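Side-chain contact in uncharacterized peroxidase-related protein (Silicibacter sp., PDB 2PFX), which is of unknown function but, as a peroxidase-related member of the carboxymuconolactone decarboxylase family, may act as an AhpD-like oxidoreductase: residues Met112-Ala117 and Met126-Ala131. Sequence-based numbering, arbitrary orientation.
Sequences MNYRVA and MLDFAA
Tyr114 reaches across to helix 121-136 and gives its hydroxyl to Asp128: Tyr114 OH donates to Asp128 OD1 over 2.6 Å. The oxygen is met on its anti side, 18° out of the carboxylate plane, and lies at the edge of the ring in the ring's own plane; ring and carboxylate are turned 67° apart. Tyr114 CG stands between the backbone N and the carbonyl carbon (chi1 79°), which aims the ring at the helix. Tyr114 CE2 touches Leu127 CB obliquely at 3.7 Å, the two side chains running past each other in opposite directions, while one turn on Ala131 CB comes within 3.8 Å of Tyr114 OH. Arg115 CG lies 3.8 Å above one ring face, offset toward the rim. Asp128 OD1 also forms a salt bridge with Arg124, so hydroxyl and guanidinium share one acceptor. A phenylalanine here would probably keep the apolar packing but leave Asp128 without its hydroxyl donor. Tyr114, Leu127 and Ala131 all pack on helix 70-84, at Val79 and Ile83. The arrangement is a tyrosine-aspartate link tying a 3-10 turn, begun by an Asx turn at Asn113, to the next helix of an all-helical fold, consistent with the AhpD-like clan.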
loop_
_atom_site.group_PDB
_atom_site.type_symbol
_atom_site.label_atom_id
_atom_site.label_comp_id
_atom_site.label_asym_id
_atom_site.label_seq_id
_atom_site.Cartn_x
_atom_site.Cartn_y
_atom_site.Cartn_z
HETATM N N MSE A 112 12.788 8.111 -13.818
HETATM C CA MSE A 112 13.248 7.298 -12.711
HETATM C C MSE A 112 12.844 7.756 -11.330
HETATM O O MSE A 112 12.305 6.997 -10.518
HETATM C CB MSE A 112 14.788 7.226 -12.764
HETATM C CG MSE A 112 15.282 6.563 -14.064
HETATM SE SE MSE A 112 17.161 6.786 -14.257
HETATM C CE MSE A 112 17.396 5.611 -15.757
ATOM N N ASN A 113 13.107 8.988 -10.968
ATOM C CA ASN A 113 12.641 9.483 -9.663
ATOM C C ASN A 113 12.671 11.006 -9.708
ATOM O O ASN A 113 13.767 11.542 -9.545
ATOM C CB ASN A 113 13.504 8.987 -8.524
ATOM C CG ASN A 113 13.086 9.571 -7.179
ATOM O OD1 ASN A 113 12.053 10.217 -7.058
ATOM N ND2 ASN A 113 13.869 9.353 -6.130
ATOM N N TYR A 114 11.547 11.653 -9.972
ATOM C CA TYR A 114 11.573 13.074 -10.284
ATOM C C TYR A 114 12.117 13.925 -9.145
ATOM O O TYR A 114 12.557 15.068 -9.328
ATOM C CB TYR A 114 10.159 13.535 -10.672
ATOM C CG TYR A 114 9.229 13.775 -9.516
ATOM C CD1 TYR A 114 8.552 12.718 -8.924
ATOM C CD2 TYR A 114 9.028 15.057 -9.011
ATOM C CE1 TYR A 114 7.699 12.931 -7.858
ATOM C CE2 TYR A 114 8.173 15.274 -7.947
ATOM C CZ TYR A 114 7.514 14.209 -7.378
ATOM O OH TYR A 114 6.650 14.394 -6.319
ATOM N N ARG A 115 12.065 13.366 -7.945
ATOM C CA ARG A 115 12.446 14.117 -6.773
ATOM C C ARG A 115 13.910 14.490 -6.750
ATOM O O ARG A 115 14.288 15.345 -5.949
ATOM C CB ARG A 115 12.134 13.272 -5.539
ATOM C CG ARG A 115 10.643 12.990 -5.393
ATOM C CD ARG A 115 10.333 12.389 -4.020
ATOM N NE ARG A 115 9.646 11.125 -4.209
ATOM C CZ ARG A 115 8.352 10.894 -4.260
ATOM N NH1 ARG A 115 7.470 11.879 -4.128
ATOM N NH2 ARG A 115 8.003 9.623 -4.442
ATOM N N VAL A 116 14.704 13.823 -7.585
ATOM C CA VAL A 116 16.130 14.108 -7.580
ATOM C C VAL A 116 16.428 15.306 -8.469
ATOM O O VAL A 116 17.539 15.809 -8.453
ATOM C CB VAL A 116 17.000 12.949 -8.121
ATOM C CG1 VAL A 116 16.817 11.718 -7.268
ATOM C CG2 VAL A 116 16.632 12.683 -9.572
ATOM N N ALA A 117 15.466 15.737 -9.269
ATOM C CA ALA A 117 15.784 16.769 -10.249
ATOM C C ALA A 117 15.915 18.138 -9.573
ATOM O O ALA A 117 15.075 18.483 -8.741
ATOM C CB ALA A 117 14.729 16.803 -11.338
HETATM N N MSE A 126 4.341 21.654 -9.013
HETATM C CA MSE A 126 3.523 21.179 -10.119
HETATM C C MSE A 126 3.576 19.655 -10.207
HETATM O O MSE A 126 2.553 18.962 -10.270
HETATM C CB MSE A 126 4.003 21.844 -11.393
HETATM C CG MSE A 126 3.227 21.439 -12.639
HETATM SE SE MSE A 126 4.063 22.104 -14.228
HETATM C CE MSE A 126 5.554 20.918 -14.171
ATOM N N LEU A 127 4.784 19.118 -10.182
ATOM C CA LEU A 127 4.947 17.665 -10.212
ATOM C C LEU A 127 4.499 16.948 -8.947
ATOM O O LEU A 127 3.980 15.832 -9.012
ATOM C CB LEU A 127 6.398 17.299 -10.548
ATOM C CG LEU A 127 6.894 17.812 -11.900
ATOM C CD1 LEU A 127 8.350 17.454 -12.123
ATOM C CD2 LEU A 127 6.045 17.286 -13.062
ATOM N N ASP A 128 4.681 17.536 -7.776
ATOM C CA ASP A 128 4.207 16.940 -6.539
ATOM C C ASP A 128 2.682 16.800 -6.522
ATOM O O ASP A 128 2.125 15.813 -6.027
ATOM C CB ASP A 128 4.637 17.812 -5.367
ATOM C CG ASP A 128 6.094 17.749 -4.977
ATOM O OD1 ASP A 128 6.825 16.846 -5.435
ATOM O OD2 ASP A 128 6.481 18.644 -4.188
ATOM N N PHE A 129 1.995 17.812 -7.046
ATOM C CA PHE A 129 0.538 17.794 -7.167
ATOM C C PHE A 129 0.075 16.689 -8.128
ATOM O O PHE A 129 -0.852 15.931 -7.856
ATOM C CB PHE A 129 0.074 19.180 -7.628
ATOM C CG PHE A 129 -1.431 19.431 -7.547
ATOM C CD1 PHE A 129 -2.017 19.926 -6.389
ATOM C CD2 PHE A 129 -2.264 19.186 -8.627
ATOM C CE1 PHE A 129 -3.375 20.168 -6.337
ATOM C CE2 PHE A 129 -3.623 19.400 -8.578
ATOM C CZ PHE A 129 -4.183 19.868 -7.407
ATOM N N ALA A 130 0.735 16.606 -9.270
ATOM C CA ALA A 130 0.423 15.554 -10.241
ATOM C C ALA A 130 0.615 14.190 -9.598
ATOM O O ALA A 130 -0.227 13.304 -9.781
ATOM C CB ALA A 130 1.272 15.712 -11.490
ATOM N N ALA A 131 1.693 14.036 -8.852
ATOM C CA ALA A 131 2.016 12.798 -8.134
ATOM C C ALA A 131 0.946 12.447 -7.123
ATOM O O ALA A 131 0.479 11.304 -7.037
ATOM C CB ALA A 131 3.371 12.878 -7.429
#